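Long-range contacts in oxalate biosynthetic component 1 (Burkholderia thailandensis, PDB 5IKY), which acts as a bifunctional enzyme of quorum sensing-dependent oxalate production, combining a serine hydrolase activity with an additional lyase activity: residues A[451-460]-A[472-483]; A[354-365]-A[435-443]. One frame throughout, in Å; residues are numbered along the deposited sequence.

Contact 1. Residues A[451-460]-A[472-483]; sequences LLPGPFQALL and IRVGLEDALNVF. With MG (magnesium ion), chain B.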
loop_
_atom_site.group_PDB
_atom_site.type_symbol
_atom_site.label_atom_id
_atom_site.label_comp_id
_atom_site.label_asym_id
_atom_site.label_seq_id
_atom_site.Cartn_x
_atom_site.Cartn_y
_atom_site.Cartn_z
ATOM N N LEU A 451 9.326 -17.004 15.197
ATOM C CA LEU A 451 8.393 -16.254 16.024
ATOM C C LEU A 451 8.756 -16.450 17.493
ATOM O O LEU A 451 9.303 -17.483 17.875
ATOM C CB LEU A 451 6.943 -16.679 15.752
ATOM C CG LEU A 451 6.385 -17.991 16.313
ATOM C CD1 LEU A 451 5.816 -17.808 17.717
ATOM C CD2 LEU A 451 5.316 -18.532 15.383
ATOM N N LEU A 452 8.460 -15.448 18.310
ATOM C CA LEU A 452 8.675 -15.539 19.745
ATOM C C LEU A 452 7.497 -14.899 20.473
ATOM O O LEU A 452 7.054 -13.814 20.102
ATOM C CB LEU A 452 9.991 -14.868 20.144
ATOM C CG LEU A 452 11.287 -15.572 19.738
ATOM C CD1 LEU A 452 12.492 -14.713 20.079
ATOM C CD2 LEU A 452 11.394 -16.923 20.421
ATOM N N PRO A 453 6.985 -15.578 21.512
ATOM C CA PRO A 453 5.816 -15.130 22.279
ATOM C C PRO A 453 6.143 -14.102 23.360
ATOM O O PRO A 453 7.119 -14.268 24.091
ATOM C CB PRO A 453 5.311 -16.427 22.912
ATOM C CG PRO A 453 6.553 -17.228 23.120
ATOM C CD PRO A 453 7.467 -16.896 21.963
ATOM N N GLY A 454 5.342 -13.043 23.436
ATOM C CA GLY A 454 5.423 -12.073 24.518
ATOM C C GLY A 454 6.761 -11.391 24.750
ATOM O O GLY A 454 7.263 -10.683 23.878
ATOM N N PRO A 455 7.342 -11.601 25.941
ATOM C CA PRO A 455 8.565 -10.939 26.419
ATOM C C PRO A 455 9.811 -11.251 25.594
ATOM O O PRO A 455 10.699 -10.405 25.483
ATOM C CB PRO A 455 8.726 -11.486 27.845
ATOM C CG PRO A 455 7.371 -11.982 28.227
ATOM C CD PRO A 455 6.779 -12.505 26.957
ATOM N N PHE A 456 9.872 -12.450 25.024
ATOM C CA PHE A 456 11.060 -12.901 24.304
ATOM C C PHE A 456 11.280 -12.150 22.988
ATOM O O PHE A 456 12.307 -12.329 22.333
ATOM C CB PHE A 456 10.968 -14.406 24.031
ATOM C CG PHE A 456 10.822 -15.238 25.272
ATOM C CD1 PHE A 456 11.939 -15.732 25.928
ATOM C CD2 PHE A 456 9.568 -15.522 25.790
ATOM C CE1 PHE A 456 11.807 -16.494 27.074
ATOM C CE2 PHE A 456 9.431 -16.283 26.936
ATOM C CZ PHE A 456 10.552 -16.768 27.579
ATOM N N GLN A 457 10.321 -11.309 22.604
ATOM C CA GLN A 457 10.405 -10.575 21.342
ATOM C C GLN A 457 11.569 -9.589 21.319
ATOM O O GLN A 457 11.924 -9.061 20.266
ATOM C CB GLN A 457 9.090 -9.841 21.054
ATOM C CG GLN A 457 8.023 -10.737 20.451
ATOM C CD GLN A 457 6.887 -9.968 19.813
ATOM O OE1 GLN A 457 6.761 -8.758 19.994
ATOM N NE2 GLN A 457 6.051 -10.673 19.057
ATOM N N ALA A 458 12.165 -9.352 22.482
ATOM C CA ALA A 458 13.377 -8.552 22.563
ATOM C C ALA A 458 14.558 -9.314 21.964
ATOM O O ALA A 458 15.593 -8.727 21.657
ATOM C CB ALA A 458 13.665 -8.168 24.005
ATOM N N LEU A 459 14.389 -10.624 21.797
ATOM C CA LEU A 459 15.437 -11.479 21.245
ATOM C C LEU A 459 15.220 -11.752 19.763
ATOM O O LEU A 459 16.075 -12.338 19.099
ATOM C CB LEU A 459 15.493 -12.808 21.996
ATOM C CG LEU A 459 15.574 -12.759 23.519
ATOM C CD1 LEU A 459 15.547 -14.170 24.073
ATOM C CD2 LEU A 459 16.831 -12.030 23.959
ATOM N N LEU A 460 14.071 -11.320 19.257
ATOM C CA LEU A 460 13.620 -11.672 17.917
ATOM C C LEU A 460 14.638 -11.345 16.827
ATOM O O LEU A 460 15.033 -12.218 16.057
ATOM C CB LEU A 460 12.294 -10.970 17.626
ATOM C CG LEU A 460 11.333 -11.661 16.661
ATOM C CD1 LEU A 460 11.374 -13.167 16.833
ATOM C CD2 LEU A 460 9.921 -11.141 16.892
ATOM N N ILE A 472 11.048 -13.074 9.775
ATOM C CA ILE A 472 10.685 -12.818 11.162
ATOM C C ILE A 472 9.183 -12.579 11.252
ATOM O O ILE A 472 8.619 -11.841 10.442
ATOM C CB ILE A 472 11.437 -11.601 11.734
ATOM C CG1 ILE A 472 12.949 -11.807 11.640
ATOM C CG2 ILE A 472 11.035 -11.352 13.170
ATOM C CD1 ILE A 472 13.757 -10.624 12.131
ATOM N N ARG A 473 8.536 -13.205 12.228
ATOM C CA ARG A 473 7.099 -13.040 12.408
ATOM C C ARG A 473 6.754 -12.253 13.671
ATOM O O ARG A 473 7.340 -12.475 14.729
ATOM C CB ARG A 473 6.407 -14.401 12.453
ATOM C CG ARG A 473 4.928 -14.315 12.785
ATOM C CD ARG A 473 4.272 -15.663 12.673
ATOM N NE ARG A 473 3.454 -15.967 13.838
ATOM C CZ ARG A 473 2.619 -16.995 13.895
ATOM N NH1 ARG A 473 2.520 -17.810 12.856
ATOM N NH2 ARG A 473 1.905 -17.226 14.986
ATOM N N VAL A 474 5.807 -11.328 13.544
ATOM C CA VAL A 474 5.241 -10.618 14.689
ATOM C C VAL A 474 3.719 -10.544 14.554
ATOM O O VAL A 474 3.156 -10.974 13.548
ATOM C CB VAL A 474 5.809 -9.190 14.830
ATOM C CG1 VAL A 474 7.276 -9.229 15.216
ATOM C CG2 VAL A 474 5.610 -8.403 13.542
ATOM N N GLY A 475 3.058 -9.992 15.565
ATOM C CA GLY A 475 1.613 -9.848 15.527
ATOM C C GLY A 475 0.963 -10.080 16.875
ATOM O O GLY A 475 1.598 -10.584 17.803
ATOM N N LEU A 476 -0.312 -9.717 16.984
ATOM C CA LEU A 476 -1.037 -9.856 18.242
ATOM C C LEU A 476 -1.205 -11.321 18.631
ATOM O O LEU A 476 -1.400 -11.638 19.804
ATOM C CB LEU A 476 -2.401 -9.172 18.155
ATOM C CG LEU A 476 -2.365 -7.660 17.932
ATOM C CD1 LEU A 476 -3.743 -7.053 18.142
ATOM C CD2 LEU A 476 -1.343 -7.009 18.847
ATOM N N GLU A 477 -1.127 -12.210 17.645
ATOM C CA GLU A 477 -1.165 -13.645 17.904
ATOM C C GLU A 477 -0.068 -14.068 18.873
ATOM O O GLU A 477 -0.279 -14.928 19.730
ATOM C CB GLU A 477 -1.031 -14.431 16.599
ATOM C CG GLU A 477 -0.813 -15.925 16.798
ATOM C CD GLU A 477 -1.042 -16.725 15.529
ATOM O OE1 GLU A 477 -1.378 -16.116 14.492
ATOM O OE2 GLU A 477 -0.894 -17.964 15.575
ATOM N N ASP A 478 1.099 -13.448 18.741
ATOM C CA ASP A 478 2.263 -13.826 19.536
ATOM C C ASP A 478 2.418 -12.957 20.780
ATOM O O ASP A 478 2.664 -13.465 21.874
ATOM C CB ASP A 478 3.533 -13.747 18.686
ATOM C CG ASP A 478 3.455 -14.605 17.434
ATOM O OD1 ASP A 478 2.683 -15.590 17.428
ATOM O OD2 ASP A 478 4.171 -14.297 16.458
ATOM N N ALA A 479 2.276 -11.646 20.608
ATOM C CA ALA A 479 2.454 -10.708 21.710
ATOM C C ALA A 479 1.469 -9.552 21.612
ATOM O O ALA A 479 1.142 -9.097 20.516
ATOM C CB ALA A 479 3.881 -10.184 21.732
ATOM N N LEU A 480 1.006 -9.073 22.761
ATOM C CA LEU A 480 0.022 -7.999 22.799
ATOM C C LEU A 480 0.653 -6.647 23.107
ATOM O O LEU A 480 -0.015 -5.615 23.046
ATOM C CB LEU A 480 -1.062 -8.306 23.832
ATOM C CG LEU A 480 -1.898 -9.563 23.593
ATOM C CD1 LEU A 480 -2.997 -9.671 24.644
ATOM C CD2 LEU A 480 -2.481 -9.565 22.185
ATOM N N ASN A 481 1.940 -6.654 23.439
ATOM C CA ASN A 481 2.644 -5.418 23.758
ATOM C C ASN A 481 3.622 -5.014 22.663
ATOM O O ASN A 481 3.906 -5.789 21.749
ATOM C CB ASN A 481 3.392 -5.554 25.085
ATOM C CG ASN A 481 2.488 -5.973 26.225
ATOM O OD1 ASN A 481 1.298 -5.653 26.242
ATOM N ND2 ASN A 481 3.052 -6.690 27.190
ATOM N N VAL A 482 4.132 -3.792 22.765
ATOM C CA VAL A 482 5.155 -3.299 21.852
ATOM C C VAL A 482 6.117 -2.396 22.624
ATOM O O VAL A 482 5.710 -1.671 23.533
ATOM C CB VAL A 482 4.537 -2.535 20.653
ATOM C CG1 VAL A 482 3.761 -1.310 21.125
ATOM C CG2 VAL A 482 5.611 -2.143 19.646
ATOM N N PHE A 483 7.397 -2.458 22.282
ATOM C CA PHE A 483 8.386 -1.637 22.963
ATOM C C PHE A 483 8.354 -0.204 22.446
ATOM O O PHE A 483 8.384 0.036 21.239
ATOM C CB PHE A 483 9.785 -2.234 22.806
ATOM C CG PHE A 483 9.963 -3.543 23.522
ATOM C CD1 PHE A 483 9.988 -3.591 24.907
ATOM C CD2 PHE A 483 10.105 -4.724 22.813
ATOM C CE1 PHE A 483 10.149 -4.792 25.571
ATOM C CE2 PHE A 483 10.268 -5.928 23.472
ATOM C CZ PHE A 483 10.290 -5.962 24.850
HETATM MG MG MG B . -1.304 -19.538 13.849
HETATM O O HOH W 1 6.680 -13.440 17.045
HETATM O O HOH W 2 4.329 -9.364 17.960
HETATM O O HOH W 3 -1.636 -21.921 12.921
#

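Contact 2. Residues A[354-365]-A[435-443]; sequences HTIVENSVTLYQ and TVEKLRDNF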
loop_
_atom_site.group_PDB
_atom_site.type_symbol
_atom_site.label_atom_id
_atom_site.label_comp_id
_atom_site.label_asym_id
_atom_site.label_seq_id
_atom_site.Cartn_x
_atom_site.Cartn_y
_atom_site.Cartn_z
ATOM N N HIS A 354 10.327 -30.992 18.543
ATOM C CA HIS A 354 11.379 -31.793 17.924
ATOM C C HIS A 354 10.822 -32.970 17.128
ATOM O O HIS A 354 11.453 -33.436 16.180
ATOM C CB HIS A 354 12.361 -32.299 18.982
ATOM C CG HIS A 354 13.298 -31.246 19.484
ATOM N ND1 HIS A 354 14.302 -30.713 18.706
ATOM C CD2 HIS A 354 13.382 -30.623 20.684
ATOM C CE1 HIS A 354 14.966 -29.808 19.404
ATOM N NE2 HIS A 354 14.427 -29.735 20.608
ATOM N N THR A 355 9.642 -33.446 17.510
ATOM C CA THR A 355 9.002 -34.535 16.782
ATOM C C THR A 355 8.587 -34.073 15.384
ATOM O O THR A 355 8.658 -34.840 14.424
ATOM C CB THR A 355 7.778 -35.080 17.543
ATOM O OG1 THR A 355 8.162 -35.421 18.881
ATOM C CG2 THR A 355 7.221 -36.316 16.851
ATOM N N ILE A 356 8.164 -32.814 15.276
ATOM C CA ILE A 356 7.842 -32.220 13.981
ATOM C C ILE A 356 9.077 -32.188 13.085
ATOM O O ILE A 356 9.021 -32.584 11.920
ATOM C CB ILE A 356 7.291 -30.787 14.123
ATOM C CG1 ILE A 356 5.951 -30.789 14.860
ATOM C CG2 ILE A 356 7.143 -30.131 12.752
ATOM C CD1 ILE A 356 4.828 -31.406 14.073
ATOM N N VAL A 357 10.187 -31.710 13.641
ATOM C CA VAL A 357 11.462 -31.664 12.929
ATOM C C VAL A 357 11.843 -33.042 12.406
ATOM O O VAL A 357 12.147 -33.223 11.226
ATOM C CB VAL A 357 12.599 -31.157 13.837
ATOM C CG1 VAL A 357 13.907 -31.085 13.062
ATOM C CG2 VAL A 357 12.247 -29.808 14.440
ATOM N N GLU A 358 11.808 -34.012 13.310
ATOM C CA GLU A 358 12.236 -35.371 13.024
ATOM C C GLU A 358 11.320 -36.052 12.008
ATOM O O GLU A 358 11.777 -36.835 11.173
ATOM C CB GLU A 358 12.304 -36.156 14.334
ATOM C CG GLU A 358 11.970 -37.622 14.248
ATOM C CD GLU A 358 12.231 -38.338 15.561
ATOM O OE1 GLU A 358 11.268 -38.860 16.162
ATOM O OE2 GLU A 358 13.402 -38.376 15.991
ATOM N N ASN A 359 10.029 -35.737 12.062
ATOM C CA ASN A 359 9.091 -36.251 11.071
ATOM C C ASN A 359 9.284 -35.569 9.721
ATOM O O ASN A 359 9.094 -36.183 8.672
ATOM C CB ASN A 359 7.647 -36.072 11.545
ATOM C CG ASN A 359 7.279 -37.024 12.663
ATOM O OD1 ASN A 359 7.926 -38.053 12.855
ATOM N ND2 ASN A 359 6.230 -36.687 13.408
ATOM N N SER A 360 9.673 -34.297 9.757
ATOM C CA SER A 360 9.865 -33.514 8.541
ATOM C C SER A 360 11.071 -33.967 7.726
ATOM O O SER A 360 10.999 -34.046 6.501
ATOM C CB SER A 360 10.016 -32.030 8.880
ATOM O OG SER A 360 8.815 -31.503 9.406
ATOM N N VAL A 361 12.181 -34.258 8.400
ATOM C CA VAL A 361 13.423 -34.560 7.694
ATOM C C VAL A 361 13.537 -36.035 7.330
ATOM O O VAL A 361 14.491 -36.446 6.664
ATOM C CB VAL A 361 14.655 -34.153 8.521
ATOM C CG1 VAL A 361 14.570 -32.679 8.892
ATOM C CG2 VAL A 361 14.781 -35.027 9.763
ATOM N N THR A 362 12.570 -36.835 7.763
ATOM C CA THR A 362 12.580 -38.251 7.426
ATOM C C THR A 362 11.379 -38.624 6.569
ATOM O O THR A 362 11.453 -38.628 5.342
ATOM C CB THR A 362 12.600 -39.145 8.692
ATOM O OG1 THR A 362 11.456 -38.867 9.509
ATOM C CG2 THR A 362 13.864 -38.900 9.498
ATOM N N LEU A 363 10.267 -38.920 7.227
ATOM C CA LEU A 363 9.109 -39.492 6.559
ATOM C C LEU A 363 8.406 -38.519 5.617
ATOM O O LEU A 363 7.870 -38.923 4.583
ATOM C CB LEU A 363 8.124 -39.997 7.604
ATOM C CG LEU A 363 7.233 -41.159 7.189
ATOM C CD1 LEU A 363 8.045 -42.282 6.564
ATOM C CD2 LEU A 363 6.535 -41.646 8.424
ATOM N N TYR A 364 8.404 -37.240 5.976
ATOM C CA TYR A 364 7.717 -36.227 5.180
ATOM C C TYR A 364 8.662 -35.444 4.278
ATOM O O TYR A 364 8.228 -34.543 3.562
ATOM C CB TYR A 364 6.957 -35.259 6.093
ATOM C CG TYR A 364 5.621 -35.792 6.547
ATOM C CD1 TYR A 364 4.485 -35.638 5.758
ATOM C CD2 TYR A 364 5.495 -36.460 7.757
ATOM C CE1 TYR A 364 3.259 -36.132 6.169
ATOM C CE2 TYR A 364 4.276 -36.951 8.178
ATOM C CZ TYR A 364 3.162 -36.789 7.379
ATOM O OH TYR A 364 1.948 -37.285 7.793
ATOM N N GLN A 365 9.945 -35.792 4.307
ATOM C CA GLN A 365 10.946 -35.063 3.535
ATOM C C GLN A 365 10.583 -35.027 2.058
ATOM O O GLN A 365 10.540 -33.961 1.446
ATOM C CB GLN A 365 12.328 -35.683 3.728
ATOM C CG GLN A 365 13.482 -34.754 3.383
ATOM C CD GLN A 365 13.751 -34.672 1.890
ATOM O OE1 GLN A 365 13.407 -35.581 1.132
ATOM N NE2 GLN A 365 14.357 -33.573 1.458
ATOM N N THR A 435 18.300 -27.415 15.305
ATOM C CA THR A 435 17.062 -27.553 14.547
ATOM C C THR A 435 17.166 -26.858 13.189
ATOM O O THR A 435 16.797 -27.431 12.161
ATOM C CB THR A 435 15.861 -26.984 15.324
ATOM O OG1 THR A 435 15.603 -27.808 16.468
ATOM C CG2 THR A 435 14.616 -26.942 14.440
ATOM N N VAL A 436 17.674 -25.629 13.190
ATOM C CA VAL A 436 17.866 -24.881 11.954
ATOM C C VAL A 436 18.785 -25.635 10.998
ATOM O O VAL A 436 18.439 -25.863 9.839
ATOM C CB VAL A 436 18.456 -23.485 12.216
ATOM C CG1 VAL A 436 18.750 -22.781 10.902
ATOM C CG2 VAL A 436 17.510 -22.657 13.074
ATOM N N GLU A 437 19.952 -26.033 11.495
ATOM C CA GLU A 437 20.924 -26.755 10.683
ATOM C C GLU A 437 20.362 -28.072 10.154
ATOM O O GLU A 437 20.634 -28.457 9.018
ATOM C CB GLU A 437 22.197 -27.014 11.488
ATOM C CG GLU A 437 23.009 -25.759 11.772
ATOM C CD GLU A 437 24.247 -26.041 12.601
ATOM O OE1 GLU A 437 24.305 -27.114 13.239
ATOM O OE2 GLU A 437 25.162 -25.191 12.610
ATOM N N LYS A 438 19.569 -28.752 10.973
ATOM C CA LYS A 438 18.964 -30.015 10.569
ATOM C C LYS A 438 18.018 -29.821 9.385
ATOM O O LYS A 438 18.000 -30.630 8.457
ATOM C CB LYS A 438 18.222 -30.649 11.746
ATOM C CG LYS A 438 17.843 -32.106 11.536
ATOM C CD LYS A 438 17.137 -32.666 12.761
ATOM C CE LYS A 438 17.564 -34.093 13.051
ATOM N NZ LYS A 438 16.721 -34.700 14.117
ATOM N N LEU A 439 17.245 -28.740 9.419
ATOM C CA LEU A 439 16.291 -28.443 8.352
ATOM C C LEU A 439 16.990 -28.058 7.046
ATOM O O LEU A 439 16.574 -28.482 5.970
ATOM C CB LEU A 439 15.340 -27.326 8.788
ATOM C CG LEU A 439 14.335 -27.689 9.885
ATOM C CD1 LEU A 439 13.581 -26.456 10.353
ATOM C CD2 LEU A 439 13.369 -28.755 9.395
ATOM N N ARG A 440 18.045 -27.255 7.144
ATOM C CA ARG A 440 18.815 -26.855 5.965
ATOM C C ARG A 440 19.526 -28.046 5.321
ATOM O O ARG A 440 19.661 -28.109 4.100
ATOM C CB ARG A 440 19.849 -25.786 6.329
ATOM C CG ARG A 440 19.318 -24.618 7.136
ATOM C CD ARG A 440 18.954 -23.429 6.274
ATOM N NE ARG A 440 19.019 -22.189 7.042
ATOM C CZ ARG A 440 18.421 -21.054 6.691
ATOM N NH1 ARG A 440 18.540 -19.980 7.457
ATOM N NH2 ARG A 440 17.696 -20.996 5.580
ATOM N N ASP A 441 19.984 -28.985 6.144
ATOM C CA ASP A 441 20.726 -30.141 5.646
ATOM C C ASP A 441 19.837 -31.120 4.886
ATOM O O ASP A 441 20.296 -31.802 3.970
ATOM C CB ASP A 441 21.425 -30.866 6.798
ATOM C CG ASP A 441 22.578 -30.068 7.375
ATOM O OD1 ASP A 441 22.931 -29.023 6.789
ATOM O OD2 ASP A 441 23.135 -30.488 8.413
ATOM N N ASN A 442 18.565 -31.188 5.266
ATOM C CA ASN A 442 17.631 -32.103 4.621
ATOM C C ASN A 442 16.735 -31.423 3.587
ATOM O O ASN A 442 15.986 -32.088 2.872
ATOM C CB ASN A 442 16.770 -32.802 5.672
ATOM C CG ASN A 442 17.563 -33.789 6.504
ATOM O OD1 ASN A 442 17.626 -34.978 6.186
ATOM N ND2 ASN A 442 18.181 -33.300 7.574
ATOM N N PHE A 443 16.816 -30.101 3.505
ATOM C CA PHE A 443 16.046 -29.356 2.517
ATOM C C PHE A 443 16.933 -28.327 1.827
ATOM O O PHE A 443 17.095 -27.209 2.322
ATOM C CB PHE A 443 14.838 -28.675 3.166
ATOM C CG PHE A 443 13.795 -29.638 3.662
ATOM C CD1 PHE A 443 12.885 -30.205 2.785
ATOM C CD2 PHE A 443 13.718 -29.973 5.005
ATOM C CE1 PHE A 443 11.923 -31.091 3.235
ATOM C CE2 PHE A 443 12.757 -30.860 5.461
ATOM C CZ PHE A 443 11.860 -31.419 4.575
#

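Contact 1. Residues A[451-460]-A[472-483]
Leu451 packs against Arg473 and Asp478 just where two neighbouring parallel strands, 446-451 and 471-474, run out into their loops. Leu451 CB sits 3.7 Å from Asp478 OD2. A chi1 of 76° sets CG between the backbone N and the carbonyl carbon; from there CD1 comes within 3.8 Å of Asp478 OD1 and CD2 lies over the centre of one guanidinium face, 3.4 Å from Arg473 CZ. Leucine and arginine thus run side by side, while the carboxylate side chain of Asp478 crosses the leucine at about a right angle. In the guanidinium plane, Arg473 holds Asp478 side-on: NE bonds OD2 and NH2 bonds OD1 (3.0 Å), each through a syn lone pair. Arg473 NH2 also makes a salt bridge to Glu477 OE2 (3.0 Å), and that oxygen binds magnesium at 2.4 Å, with His227 as a second protein ligand. Further along, Gly454 N donates to Asp478 O (3.1 Å) from above the carbonyl plane, and Gln457 lays its amide against Ala479 CB. The chemistry is that of a second shell: an apolar methyl backs the guanidinium, two carboxylates share its NH2, and Asp478 fixes the arginine that reaches the metal ligand.

Contact 2. Residues A[354-365]-A[435-443]
Lys438 O is gripped twice from within its own helix, by Asn442 N and by Asn442 ND2, and Val361 CG1 of the facing segment lies 4.0 Å from it. The ND2 bond is short and nearly straight (2.8 Å, 171°), with the carbonyl oxygen in the plane of the amide, so the carboxamide is held in one rotation. Val361 leans on the amide thus fixed, its CB 3.6 Å from Asn442 CG. The same rotation brings Asn442 OD1 to 3.5 Å from Val361 O; both are acceptors, and no bond joins them.

One hydrogen bond crosses directly: Gln365 NE2 donates to Asn442 O at 2.6 Å, almost in line with the C=O. Gln365 gets there by bending at chi2 (-80°), which swings the amide round toward the C-terminal end of helix 418-442. Its chain slides past Phe443 in the opposite direction, Gln365 CG 3.9 Å from Phe443 CZ. The same ring carbon meets Ser360 O at the ring edge, near its plane.

Toward the N-terminal side of both segments the contact turns apolar. Val357 splits its branches, CG2 against Thr435 CG2 (3.7 Å) and CG1 against the aliphatic CD of Lys438, while Val361 CG1 approaches Leu439 CD2.

Helices 354-360 and 418-442 run nearly parallel, their segment axes 16° apart and 10.4 Å at closest, and both pack on the parallel strands: Val357 and Ser360 on strand 346-351, Leu439 on strands 375-380 and 446-451. This is the outer helical layer of a fold consistent with a TIM barrel. Aliphatic groups of Val357, Val361, Thr435, Lys438 and Leu439 pack between the helices, whereas the side-chain amides of Asn442 and Gln365 bond Lys438 O and Asn442 O near the end of helix 418-442.

How the contacts relate
Both contacts belong to the same parallel-stranded fold, at different levels: contact 1 joins loops beyond the C-terminal ends of strands, contact 2 packs helices outside the sheet. Their centres are 25 Å apart and their nearest atoms about 10 Å, with no touch. The chain itself connects them, since helix 418-442 of contact 2 leads into strand 446-451, which ends at Leu451 of contact 1. Strand 375-380 bridges them too: Thr435 packs on Leu379, whose backbone bonds to that of Leu451. The magnesium ion belongs to contact 1, through Glu477; the closest atom of contact 2's segments, Ile356 CD1, is 13.4 Å from the ion, so the helix pair has no direct part in the metal site.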